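Local coordinates for XC6422 protein (PDB 2FUK) that probably acts as a hydrolase, being a small serine alpha/beta-hydrolase that lacks a lid domain, at residues A[18-23]-A[78-84]; A[26-30]-A[65-69]; A[37-43]-A[111-117]; A[86-90]-A[120-124]; A[158-162]-A[174-178]. One frame throughout, in Å; residues are numbered along the deposited sequence.

Overall arrangement
From the N terminus, the chain opens contacts 1, 2 and 3 in turn before it closes any of them. Contact 2 closes first, when the end of helix 56-66 meets the end of strand 20-27. Contact 1 closes next and encloses contact 2, bringing the loop after strand 71-75 to the start of strand 20-27. Contact 4 opens at 86-90. Contact 3 then pairs strands 38-43 and 112-118, crossing contacts 1, 2 and 4, and contact 4 closes on helix 120-132. Contact 5 follows in series, a short-range link between strand 158-163 and helix 171-178. Contacts 1, 2, 3 and 5 all reach the same mixed sheet.

Contact 1 (A[18-23]-A[78-84]); sequences PVGPLD and RSVGTSA
Asp23 and Thr82 form the tightest part of the contact. The Thr82 hydroxyl OG1 gives its proton to Asp23 OD2 at 2.6 Å, 20° out of the carboxylate plane, while Thr82 N meets the syn lone pair of Asp23 OD1 at 2.7 Å; one residue thus holds both oxygens, and Asn76 bonds OD1 as well. Asp23 N points almost straight at Ser83 OG (2.9 Å), a hydroxyl also bonded to Asn76 O. Ala84 N closes the row on Pro21 O at 3.0 Å, the same oxygen that Ser83 CA approaches to 3.2 Å. Toward Val19 and Pro18, both exposed, the contact is looser and rests on van der Waals packing against the buried Arg78. Arg78, bent at chi3 (57°), brings its guanidinium under Val19, whose CG2 sits 3.7 Å above the centre of one face. Pro18 CG comes to the edge of the same group, 3.5 Å from Arg78 NH2, while the charge is paired with Asp96 of helix 92-107. Pro21 CD and Ala84 CB add an apolar touch. The polar part is a type II' beta turn, Val80 to Ser83, with the residue after it, docked on the start of strand 20-27 near one margin of the alpha/beta-hydrolase sheet.

Contact 2 (A[26-30]-A[65-69]); sequences VDLPE and LRELG
Arg66 O is gripped by two backbone donors that arrive from opposite faces of its carbonyl plane. Glu30 N crosses the contact to it at 2.9 Å with a nearly straight N-H, yet sits well above the plane instead of on a lone pair; Gly69 N, also at 2.9 Å, belongs to the Schellman motif that ends helix 56-66, with Gly69 as its C' residue. The side chain of Arg66 returns the grip. A bend at chi3 (68°) swings the guanidinium back so that Leu28 O lies at its edge, in plane, where NE binds it at 2.9 Å and NH1 adds a weak, longer bond. Over one guanidinium face rests Asp27 CB, 3.2 Å above the plane. The Asp27 carboxylate itself is engaged with Arg74, and relative to Arg66 it offers nearby charge and no bond. Further on, Pro29 CB packs against Gly69 C at 3.5 Å. Glu30 and Glu67 run side by side in the same direction, bringing Glu30 OE2 and Glu67 OE2 to 4.1 Å. Each finds a salt bridge across the dimer interface, Glu30 with Arg63 and Glu67 with Arg205 of the second subunit. The mutual repulsion of the two carboxylates is therefore probably offset by arginines of the partner, so that this helix end is tied both to the loop that follows strand 20-27 and to the other subunit.

Contact 3 (A[37-43]-A[111-117]); sequences PVTAIVC and DTLWLAG
Trp114 and Val38 meet with a methyl over a ring. From its CB, which touches Ala40 CB at 3.7 Å, the Trp114 side chain leaves with CG opposite the carbonyl carbon (chi1 -77°), a setting that turns the indole alongside strand 38-43 toward Val38. The pyrrole part comes next: Val38 CG1 stands 3.4 Å from the centroid of the five-membered ring and 13° off its normal, a clear CH-pi contact, with CD1 its nearest ring atom. Trp114 NE1 lies 3.6 Å from the same Val38 CG1, with Val38 CG2 a little farther off. Beyond, on the benzo ring, CZ3 reaches Leu65 of helix 56-66. Behind this side chain the two backbones pair in parallel: Trp114 N donates to Thr39 O, and Trp114 O accepts from Ile41 N at 3.0 Å, the pattern then continuing through Ala116 to Cys43. These are neighbouring strands in the middle of the alpha/beta-hydrolase sheet, and strand 112-118 runs at Gly117 into what is probably the nucleophile elbow of a GxSxG sequence. On the face opposite to Trp114, Ile41 lies beside Leu115, its CB 3.9 Å from Leu115 CD2, and its CD1 touches Leu113 CD1; helix 92-107 covers this side through Val100. At the start of the pair, the Thr39 hydroxyl OG1 donates to the anti lone pair of Asp111 OD2 at 2.8 Å, while Asp111 OD1 forms a salt bridge with Arg108.

Contact 4 (A[86-90]-A[120-124]); sequences SFDHG and FGAYV
Phe87 and Phe120 reach out from loop and helix in opposing senses and pass side by side, their rings meeting obliquely at 51° with centroids 5.7 Å apart. Their closest touch is between Phe87 CE1 and Phe120 CZ, at 3.8 Å. Phe120 sends its CG away from the backbone N (chi1 171°), and this carries the ring out from helix 120-132 until its edge meets the loop, with Gly90 N lying in the ring plane 3.6 Å from CE2. Tyr123, one turn along the helix, also presents an edge: its CE2 is 4.0 Å from both Gly90 CA and His89 O. Val124 CG2 rests over a face of the Phe120 ring and reaches Gly90 CA more loosely. Gly90 meets three side chains of the helix, and a CB on it would run into Tyr123 CE2. Within the loop, Phe87 CE2 lies over the His89 ring, and the backbone N of His89 sits over the face of the Phe87 ring. Phe77 meets Phe120 edge-to-face and Trp147 stacks on Tyr123, extending the aromatic cluster around the first turn of the helix, which includes Gly121 of the probable nucleophile elbow. No hydrogen bond spans the two segments. With its N and O already paired to Glu93 and Gln94 of helix 92-107, Gly90 can present its CA to the aromatic edges, leaving the attachment apolar.

Contact 5 (A[158-162]-A[174-178]); sequences WLVIQ and VYDWL
Strand 158-162 and helix 174-178 run nearly antiparallel, at 157°, with their axes 11.3 Å apart, as expected for a helix packed along the strands of a sheet. Alternate residues of the strand, Trp158, Val160 and Gln162, face the helix. Trp158 and Trp177 reach for each other from opposite directions, both extended with CG anti to the backbone N. Their six-membered rings are inclined at 61°, and Trp177 CH2 comes to the edge of Trp158, 3.7 Å from Trp158 CH2. Leu178 lies beside this pair: its CD2 covers part of a face of the Trp177 ring, and its CD1 meets Val160 CG1 tip to tip at 4.2 Å. Val160 in turn holds CG2 over a face of Trp158, so the four side chains form one apolar cluster. At the other end Gln162 CG packs against Tyr175 OH at 3.5 Å, and Val174 CG2 lies near the end of the Gln162 side chain. The contact joins the first strand and the helix of the beta-alpha-beta unit that leads on to strand 186-190, next to 158-163 in the sheet. What holds the layers together is dispersion between aromatic and branched side chains, with no hydrogen bond across; the indole N-H of Trp158 and the hydroxyl of Tyr175 are instead satisfied outside it, by Ser139 and Asp164.

Contact 1 (A[18-23]-A[78-84])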
# COMPACT_ATOMS: atom_id res chain seq x y z
N PRO A 18 -28.27 14.79 10.77
CA PRO A 18 -29.60 15.41 10.69
C PRO A 18 -30.75 14.58 11.26
O PRO A 18 -31.73 15.15 11.74
CB PRO A 18 -29.76 15.70 9.19
CG PRO A 18 -28.76 14.79 8.52
CD PRO A 18 -27.60 14.81 9.46
N VAL A 19 -30.63 13.26 11.23
CA VAL A 19 -31.71 12.42 11.77
C VAL A 19 -31.23 11.52 12.91
O VAL A 19 -31.88 10.53 13.24
CB VAL A 19 -32.37 11.54 10.66
CG1 VAL A 19 -33.01 12.43 9.59
CG2 VAL A 19 -31.35 10.60 10.04
N GLY A 20 -30.11 11.88 13.51
CA GLY A 20 -29.59 11.09 14.61
C GLY A 20 -28.10 10.80 14.45
O GLY A 20 -27.46 11.32 13.54
N PRO A 21 -27.54 9.96 15.33
CA PRO A 21 -26.12 9.57 15.34
C PRO A 21 -25.62 8.99 14.02
O PRO A 21 -26.36 8.32 13.30
CB PRO A 21 -26.05 8.54 16.46
CG PRO A 21 -27.18 8.94 17.37
CD PRO A 21 -28.27 9.25 16.39
N LEU A 22 -24.35 9.27 13.71
CA LEU A 22 -23.71 8.76 12.51
C LEU A 22 -22.38 8.12 12.91
O LEU A 22 -21.59 8.72 13.64
CB LEU A 22 -23.43 9.90 11.50
CG LEU A 22 -24.60 10.56 10.77
CD1 LEU A 22 -24.10 11.78 9.98
CD2 LEU A 22 -25.27 9.56 9.85
N ASP A 23 -22.15 6.90 12.45
CA ASP A 23 -20.90 6.20 12.73
C ASP A 23 -19.82 6.85 11.89
O ASP A 23 -19.98 7.00 10.67
CB ASP A 23 -20.99 4.73 12.34
CG ASP A 23 -22.04 3.98 13.12
OD1 ASP A 23 -22.50 2.95 12.60
OD2 ASP A 23 -22.40 4.41 14.24
N ARG A 78 -27.21 7.11 7.02
CA ARG A 78 -28.33 6.74 7.88
C ARG A 78 -28.79 5.30 7.59
O ARG A 78 -28.78 4.85 6.45
CB ARG A 78 -29.48 7.72 7.65
CG ARG A 78 -30.00 7.74 6.22
CD ARG A 78 -31.00 8.86 6.01
NE ARG A 78 -30.44 10.16 6.35
CZ ARG A 78 -31.15 11.28 6.40
NH1 ARG A 78 -32.46 11.24 6.15
NH2 ARG A 78 -30.57 12.43 6.71
N SER A 79 -29.19 4.60 8.66
CA SER A 79 -29.69 3.22 8.60
C SER A 79 -28.62 2.14 8.52
O SER A 79 -28.93 0.96 8.68
CB SER A 79 -30.68 3.04 7.44
OG SER A 79 -30.02 2.67 6.24
N VAL A 80 -27.37 2.52 8.27
CA VAL A 80 -26.29 1.54 8.18
C VAL A 80 -25.51 1.45 9.49
O VAL A 80 -25.25 2.47 10.14
CB VAL A 80 -25.33 1.90 7.02
CG1 VAL A 80 -24.13 0.97 7.01
CG2 VAL A 80 -26.07 1.81 5.70
N GLY A 81 -25.16 0.23 9.89
CA GLY A 81 -24.44 0.04 11.14
C GLY A 81 -25.29 0.59 12.26
O GLY A 81 -26.46 0.21 12.39
N THR A 82 -24.73 1.48 13.07
CA THR A 82 -25.51 2.09 14.14
C THR A 82 -25.84 3.55 13.85
O THR A 82 -26.13 4.34 14.75
CB THR A 82 -24.83 1.94 15.53
OG1 THR A 82 -23.45 2.32 15.47
CG2 THR A 82 -24.94 0.48 16.00
N SER A 83 -25.80 3.93 12.57
CA SER A 83 -26.18 5.28 12.18
C SER A 83 -27.70 5.19 12.17
O SER A 83 -28.27 4.31 11.53
CB SER A 83 -25.67 5.62 10.77
OG SER A 83 -24.30 6.00 10.80
N ALA A 84 -28.34 6.10 12.90
CA ALA A 84 -29.80 6.10 12.99
C ALA A 84 -30.49 6.46 11.68
O ALA A 84 -29.86 6.96 10.73
CB ALA A 84 -30.23 7.05 14.08

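Contact 2 (A[26-30]-A[65-69])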
# COMPACT_ATOMS: atom_id res chain seq x y z
N VAL A 26 -12.02 7.99 11.57
CA VAL A 26 -11.00 8.89 11.07
C VAL A 26 -9.69 8.12 11.01
O VAL A 26 -9.22 7.61 12.03
CB VAL A 26 -10.82 10.11 12.01
CG1 VAL A 26 -9.72 11.02 11.48
CG2 VAL A 26 -12.14 10.87 12.13
N ASP A 27 -9.13 8.01 9.81
CA ASP A 27 -7.87 7.29 9.62
C ASP A 27 -6.77 8.33 9.34
O ASP A 27 -6.86 9.09 8.38
CB ASP A 27 -7.93 6.33 8.42
CG ASP A 27 -9.21 5.50 8.36
OD1 ASP A 27 -9.62 4.94 9.40
OD2 ASP A 27 -9.79 5.41 7.26
N LEU A 28 -5.75 8.37 10.19
CA LEU A 28 -4.66 9.32 9.99
C LEU A 28 -3.78 8.91 8.81
O LEU A 28 -3.78 7.75 8.40
CB LEU A 28 -3.82 9.43 11.27
CG LEU A 28 -4.54 10.13 12.41
CD1 LEU A 28 -3.71 10.07 13.68
CD2 LEU A 28 -4.82 11.57 12.01
N PRO A 29 -3.02 9.85 8.24
CA PRO A 29 -2.16 9.54 7.09
C PRO A 29 -1.06 8.53 7.38
O PRO A 29 -0.71 8.27 8.53
CB PRO A 29 -1.62 10.91 6.69
CG PRO A 29 -1.57 11.62 7.97
CD PRO A 29 -2.88 11.27 8.61
N GLU A 30 -0.54 7.95 6.30
CA GLU A 30 0.53 6.97 6.39
C GLU A 30 1.75 7.59 7.06
O GLU A 30 2.08 8.76 6.81
CB GLU A 30 0.92 6.50 4.98
CG GLU A 30 2.03 5.46 4.92
CD GLU A 30 1.50 4.04 5.02
OE1 GLU A 30 1.02 3.64 6.10
OE2 GLU A 30 1.56 3.31 4.00
N LEU A 65 -5.47 7.26 -0.32
CA LEU A 65 -5.32 8.67 0.01
C LEU A 65 -4.42 8.87 1.22
O LEU A 65 -3.63 9.81 1.26
CB LEU A 65 -6.68 9.30 0.26
CG LEU A 65 -7.62 9.29 -0.95
CD1 LEU A 65 -8.99 9.83 -0.53
CD2 LEU A 65 -7.03 10.14 -2.05
N ARG A 66 -4.53 7.99 2.21
CA ARG A 66 -3.70 8.08 3.41
C ARG A 66 -2.23 7.95 3.04
O ARG A 66 -1.36 8.62 3.62
CB ARG A 66 -4.06 6.96 4.39
CG ARG A 66 -5.47 7.03 4.95
CD ARG A 66 -5.84 5.76 5.70
NE ARG A 66 -5.06 5.59 6.93
CZ ARG A 66 -5.12 4.51 7.70
NH1 ARG A 66 -4.39 4.44 8.81
NH2 ARG A 66 -5.90 3.49 7.36
N GLU A 67 -1.94 7.09 2.07
CA GLU A 67 -0.56 6.87 1.64
C GLU A 67 0.01 8.10 0.95
O GLU A 67 1.22 8.20 0.72
CB GLU A 67 -0.49 5.66 0.71
CG GLU A 67 -0.86 4.35 1.40
CD GLU A 67 -0.77 3.13 0.49
OE1 GLU A 67 -0.66 3.31 -0.75
OE2 GLU A 67 -0.82 1.99 1.00
N LEU A 68 -0.86 9.05 0.61
CA LEU A 68 -0.42 10.29 -0.02
C LEU A 68 -0.32 11.41 1.02
O LEU A 68 -0.08 12.56 0.67
CB LEU A 68 -1.40 10.69 -1.12
CG LEU A 68 -1.50 9.74 -2.31
CD1 LEU A 68 -2.46 10.31 -3.33
CD2 LEU A 68 -0.13 9.53 -2.93
N GLY A 69 -0.52 11.05 2.29
CA GLY A 69 -0.44 12.01 3.37
C GLY A 69 -1.75 12.71 3.72
O GLY A 69 -1.77 13.72 4.42

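Contact 3 (A[37-43]-A[111-117])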
# COMPACT_ATOMS: atom_id res chain seq x y z
N PRO A 37 -2.25 19.16 3.80
CA PRO A 37 -3.23 19.98 4.51
C PRO A 37 -4.60 19.69 3.89
O PRO A 37 -5.31 20.59 3.47
CB PRO A 37 -2.75 21.40 4.22
CG PRO A 37 -2.23 21.28 2.82
CD PRO A 37 -1.49 19.96 2.83
N VAL A 38 -4.93 18.40 3.85
CA VAL A 38 -6.17 17.94 3.25
C VAL A 38 -6.82 16.84 4.07
O VAL A 38 -6.14 15.99 4.63
CB VAL A 38 -5.90 17.35 1.84
CG1 VAL A 38 -7.21 16.84 1.22
CG2 VAL A 38 -5.25 18.39 0.93
N THR A 39 -8.15 16.87 4.13
CA THR A 39 -8.93 15.84 4.81
C THR A 39 -9.93 15.41 3.75
O THR A 39 -10.56 16.25 3.11
CB THR A 39 -9.69 16.37 6.04
OG1 THR A 39 -8.76 16.73 7.07
CG2 THR A 39 -10.60 15.27 6.61
N ALA A 40 -10.06 14.10 3.55
CA ALA A 40 -10.98 13.57 2.56
C ALA A 40 -12.05 12.73 3.23
O ALA A 40 -11.80 12.08 4.24
CB ALA A 40 -10.23 12.72 1.54
N ILE A 41 -13.26 12.78 2.67
CA ILE A 41 -14.37 11.98 3.19
C ILE A 41 -14.71 10.99 2.08
O ILE A 41 -14.83 11.37 0.92
CB ILE A 41 -15.62 12.84 3.48
CG1 ILE A 41 -15.30 13.88 4.54
CG2 ILE A 41 -16.77 11.95 3.98
CD1 ILE A 41 -16.41 14.90 4.76
N VAL A 42 -14.84 9.71 2.44
CA VAL A 42 -15.15 8.66 1.48
C VAL A 42 -16.53 8.08 1.78
O VAL A 42 -16.77 7.59 2.88
CB VAL A 42 -14.09 7.52 1.55
CG1 VAL A 42 -14.41 6.45 0.51
CG2 VAL A 42 -12.70 8.09 1.31
N CYS A 43 -17.42 8.14 0.79
CA CYS A 43 -18.79 7.64 0.93
C CYS A 43 -18.96 6.22 0.41
O CYS A 43 -18.41 5.86 -0.64
CB CYS A 43 -19.76 8.58 0.20
SG CYS A 43 -19.73 10.31 0.78
N ASP A 111 -7.29 23.03 6.59
CA ASP A 111 -7.21 21.99 5.57
C ASP A 111 -8.19 22.30 4.45
O ASP A 111 -9.10 23.11 4.61
CB ASP A 111 -7.65 20.62 6.12
CG ASP A 111 -6.58 19.92 6.91
OD1 ASP A 111 -5.49 20.49 7.10
OD2 ASP A 111 -6.85 18.77 7.33
N THR A 112 -7.99 21.64 3.31
CA THR A 112 -8.94 21.78 2.21
C THR A 112 -9.71 20.46 2.24
O THR A 112 -9.29 19.50 2.89
CB THR A 112 -8.26 21.99 0.84
OG1 THR A 112 -7.16 21.09 0.69
CG2 THR A 112 -7.79 23.42 0.69
N LEU A 113 -10.84 20.42 1.54
CA LEU A 113 -11.66 19.22 1.55
C LEU A 113 -11.75 18.44 0.24
O LEU A 113 -12.03 19.01 -0.82
CB LEU A 113 -13.07 19.58 2.01
CG LEU A 113 -14.07 18.43 2.08
CD1 LEU A 113 -13.78 17.56 3.28
CD2 LEU A 113 -15.48 19.00 2.17
N TRP A 114 -11.52 17.14 0.33
CA TRP A 114 -11.64 16.26 -0.82
C TRP A 114 -12.80 15.32 -0.55
O TRP A 114 -13.01 14.91 0.58
CB TRP A 114 -10.36 15.44 -1.01
CG TRP A 114 -9.21 16.19 -1.62
CD1 TRP A 114 -8.98 17.53 -1.57
CD2 TRP A 114 -8.09 15.61 -2.30
NE1 TRP A 114 -7.77 17.83 -2.16
CE2 TRP A 114 -7.20 16.66 -2.62
CE3 TRP A 114 -7.74 14.30 -2.66
CZ2 TRP A 114 -5.99 16.45 -3.28
CZ3 TRP A 114 -6.53 14.09 -3.32
CH2 TRP A 114 -5.67 15.16 -3.62
N LEU A 115 -13.57 14.99 -1.59
CA LEU A 115 -14.69 14.08 -1.45
C LEU A 115 -14.51 12.93 -2.43
O LEU A 115 -14.02 13.13 -3.54
CB LEU A 115 -16.03 14.79 -1.75
CG LEU A 115 -16.52 15.89 -0.79
CD1 LEU A 115 -17.87 16.42 -1.29
CD2 LEU A 115 -16.66 15.33 0.61
N ALA A 116 -14.88 11.73 -2.00
CA ALA A 116 -14.79 10.56 -2.85
C ALA A 116 -15.95 9.65 -2.50
O ALA A 116 -16.50 9.72 -1.40
CB ALA A 116 -13.46 9.83 -2.63
N GLY A 117 -16.32 8.78 -3.43
CA GLY A 117 -17.41 7.87 -3.15
C GLY A 117 -17.40 6.73 -4.13
O GLY A 117 -16.90 6.86 -5.24

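Contact 4 (A[86-90]-A[120-124])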
# COMPACT_ATOMS: atom_id res chain seq x y z
N SER A 86 -33.46 5.84 8.34
CA SER A 86 -33.77 4.90 7.26
C SER A 86 -33.29 5.42 5.90
O SER A 86 -33.22 6.63 5.67
CB SER A 86 -35.28 4.62 7.22
OG SER A 86 -36.01 5.83 7.22
N PHE A 87 -32.96 4.49 5.02
CA PHE A 87 -32.49 4.79 3.68
C PHE A 87 -33.39 5.84 3.03
O PHE A 87 -34.61 5.71 3.07
CB PHE A 87 -32.47 3.50 2.86
CG PHE A 87 -32.02 3.68 1.44
CD1 PHE A 87 -30.72 4.09 1.15
CD2 PHE A 87 -32.90 3.44 0.38
CE1 PHE A 87 -30.30 4.26 -0.16
CE2 PHE A 87 -32.48 3.61 -0.94
CZ PHE A 87 -31.19 4.01 -1.21
N ASP A 88 -32.80 6.86 2.42
CA ASP A 88 -33.58 7.92 1.79
C ASP A 88 -33.22 8.17 0.32
O ASP A 88 -33.32 9.28 -0.18
CB ASP A 88 -33.43 9.22 2.61
CG ASP A 88 -34.50 10.25 2.29
OD1 ASP A 88 -35.68 9.86 2.14
OD2 ASP A 88 -34.17 11.45 2.20
N HIS A 89 -32.79 7.11 -0.36
CA HIS A 89 -32.48 7.17 -1.79
C HIS A 89 -31.53 8.26 -2.27
O HIS A 89 -31.62 8.70 -3.43
CB HIS A 89 -33.78 7.25 -2.60
CG HIS A 89 -34.58 5.98 -2.59
ND1 HIS A 89 -35.31 5.56 -1.51
CD2 HIS A 89 -34.73 5.02 -3.54
CE1 HIS A 89 -35.88 4.40 -1.78
NE2 HIS A 89 -35.54 4.05 -3.01
N GLY A 90 -30.62 8.69 -1.41
CA GLY A 90 -29.66 9.70 -1.82
C GLY A 90 -30.00 11.13 -1.47
O GLY A 90 -29.18 12.03 -1.66
N PHE A 120 -23.17 4.18 -5.13
CA PHE A 120 -24.16 5.06 -4.50
C PHE A 120 -23.44 6.22 -3.82
O PHE A 120 -23.92 7.35 -3.83
CB PHE A 120 -24.99 4.28 -3.47
CG PHE A 120 -25.89 5.15 -2.62
CD1 PHE A 120 -25.53 5.48 -1.32
CD2 PHE A 120 -27.09 5.65 -3.13
CE1 PHE A 120 -26.36 6.28 -0.52
CE2 PHE A 120 -27.92 6.45 -2.35
CZ PHE A 120 -27.55 6.77 -1.04
N GLY A 121 -22.27 5.94 -3.25
CA GLY A 121 -21.51 6.97 -2.58
C GLY A 121 -20.98 8.02 -3.54
O GLY A 121 -20.73 9.16 -3.16
N ALA A 122 -20.78 7.62 -4.79
CA ALA A 122 -20.30 8.55 -5.81
C ALA A 122 -21.47 9.45 -6.20
O ALA A 122 -21.29 10.64 -6.49
CB ALA A 122 -19.78 7.79 -7.02
N TYR A 123 -22.67 8.88 -6.23
CA TYR A 123 -23.86 9.66 -6.57
C TYR A 123 -24.08 10.72 -5.50
O TYR A 123 -24.28 11.89 -5.81
CB TYR A 123 -25.09 8.75 -6.67
CG TYR A 123 -26.42 9.47 -6.67
CD1 TYR A 123 -26.79 10.30 -7.74
CD2 TYR A 123 -27.32 9.32 -5.62
CE1 TYR A 123 -28.03 10.95 -7.76
CE2 TYR A 123 -28.55 9.97 -5.62
CZ TYR A 123 -28.91 10.78 -6.70
OH TYR A 123 -30.14 11.41 -6.72
N VAL A 124 -24.02 10.32 -4.23
CA VAL A 124 -24.24 11.27 -3.14
C VAL A 124 -23.19 12.38 -3.08
O VAL A 124 -23.53 13.54 -2.87
CB VAL A 124 -24.30 10.55 -1.76
CG1 VAL A 124 -24.42 11.57 -0.63
CG2 VAL A 124 -25.48 9.61 -1.72

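Contact 5 (A[158-162]-A[174-178])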
# COMPACT_ATOMS: atom_id res chain seq x y z
N TRP A 158 -11.68 16.69 -10.91
CA TRP A 158 -12.58 15.56 -10.72
C TRP A 158 -12.04 14.32 -11.43
O TRP A 158 -11.68 14.37 -12.61
CB TRP A 158 -13.96 15.96 -11.26
CG TRP A 158 -15.03 14.90 -11.22
CD1 TRP A 158 -15.10 13.82 -10.38
CD2 TRP A 158 -16.20 14.85 -12.03
NE1 TRP A 158 -16.25 13.10 -10.63
CE2 TRP A 158 -16.94 13.71 -11.64
CE3 TRP A 158 -16.71 15.66 -13.06
CZ2 TRP A 158 -18.16 13.36 -12.24
CZ3 TRP A 158 -17.91 15.31 -13.66
CH2 TRP A 158 -18.62 14.17 -13.25
N LEU A 159 -11.98 13.22 -10.69
CA LEU A 159 -11.47 11.96 -11.22
C LEU A 159 -12.54 10.86 -11.18
O LEU A 159 -13.20 10.68 -10.16
CB LEU A 159 -10.26 11.50 -10.40
CG LEU A 159 -9.70 10.10 -10.65
CD1 LEU A 159 -9.10 10.00 -12.04
CD2 LEU A 159 -8.64 9.78 -9.60
N VAL A 160 -12.69 10.16 -12.30
CA VAL A 160 -13.65 9.07 -12.40
C VAL A 160 -12.90 7.78 -12.72
O VAL A 160 -12.07 7.75 -13.63
CB VAL A 160 -14.70 9.32 -13.51
CG1 VAL A 160 -15.56 8.07 -13.70
CG2 VAL A 160 -15.58 10.50 -13.14
N ILE A 161 -13.18 6.72 -11.97
CA ILE A 161 -12.57 5.42 -12.18
C ILE A 161 -13.69 4.42 -12.42
O ILE A 161 -14.62 4.31 -11.61
CB ILE A 161 -11.73 4.99 -10.97
CG1 ILE A 161 -10.59 6.00 -10.78
CG2 ILE A 161 -11.19 3.58 -11.17
CD1 ILE A 161 -9.81 5.81 -9.51
N GLN A 162 -13.62 3.71 -13.53
CA GLN A 162 -14.66 2.75 -13.88
C GLN A 162 -14.16 1.39 -14.32
O GLN A 162 -13.29 1.30 -15.18
CB GLN A 162 -15.54 3.35 -14.99
CG GLN A 162 -16.61 2.40 -15.52
CD GLN A 162 -17.66 2.10 -14.48
OE1 GLN A 162 -18.07 0.95 -14.28
NE2 GLN A 162 -18.13 3.14 -13.81
N VAL A 174 -21.95 5.21 -18.38
CA VAL A 174 -21.07 6.18 -17.76
C VAL A 174 -20.38 6.99 -18.86
O VAL A 174 -20.39 8.22 -18.83
CB VAL A 174 -19.99 5.48 -16.90
CG1 VAL A 174 -18.99 6.50 -16.36
CG2 VAL A 174 -20.66 4.75 -15.74
N TYR A 175 -19.80 6.29 -19.82
CA TYR A 175 -19.10 6.97 -20.91
C TYR A 175 -20.04 7.85 -21.74
O TYR A 175 -19.67 8.96 -22.13
CB TYR A 175 -18.39 5.94 -21.79
CG TYR A 175 -17.55 4.95 -21.02
CD1 TYR A 175 -16.91 5.32 -19.83
CD2 TYR A 175 -17.42 3.62 -21.44
CE1 TYR A 175 -16.17 4.41 -19.09
CE2 TYR A 175 -16.67 2.70 -20.70
CZ TYR A 175 -16.06 3.10 -19.52
OH TYR A 175 -15.34 2.20 -18.77
N ASP A 176 -21.26 7.37 -22.00
CA ASP A 176 -22.21 8.15 -22.79
C ASP A 176 -22.55 9.45 -22.07
O ASP A 176 -22.84 10.46 -22.71
CB ASP A 176 -23.51 7.37 -23.02
CG ASP A 176 -23.37 6.26 -24.05
OD1 ASP A 176 -22.32 6.16 -24.72
OD2 ASP A 176 -24.34 5.48 -24.20
N TRP A 177 -22.52 9.42 -20.74
CA TRP A 177 -22.83 10.59 -19.93
C TRP A 177 -21.63 11.54 -19.88
O TRP A 177 -21.77 12.75 -20.09
CB TRP A 177 -23.22 10.14 -18.51
CG TRP A 177 -23.12 11.19 -17.45
CD1 TRP A 177 -23.72 12.42 -17.44
CD2 TRP A 177 -22.37 11.10 -16.24
NE1 TRP A 177 -23.39 13.10 -16.30
CE2 TRP A 177 -22.56 12.31 -15.54
CE3 TRP A 177 -21.56 10.12 -15.67
CZ2 TRP A 177 -21.96 12.57 -14.30
CZ3 TRP A 177 -20.96 10.36 -14.43
CH2 TRP A 177 -21.17 11.58 -13.76
N LEU A 178 -20.45 10.99 -19.64
CA LEU A 178 -19.25 11.80 -19.55
C LEU A 178 -18.89 12.51 -20.85
O LEU A 178 -18.35 13.62 -20.82
CB LEU A 178 -18.05 10.95 -19.10
CG LEU A 178 -18.10 10.48 -17.64
CD1 LEU A 178 -16.82 9.71 -17.31
CD2 LEU A 178 -18.26 11.68 -16.71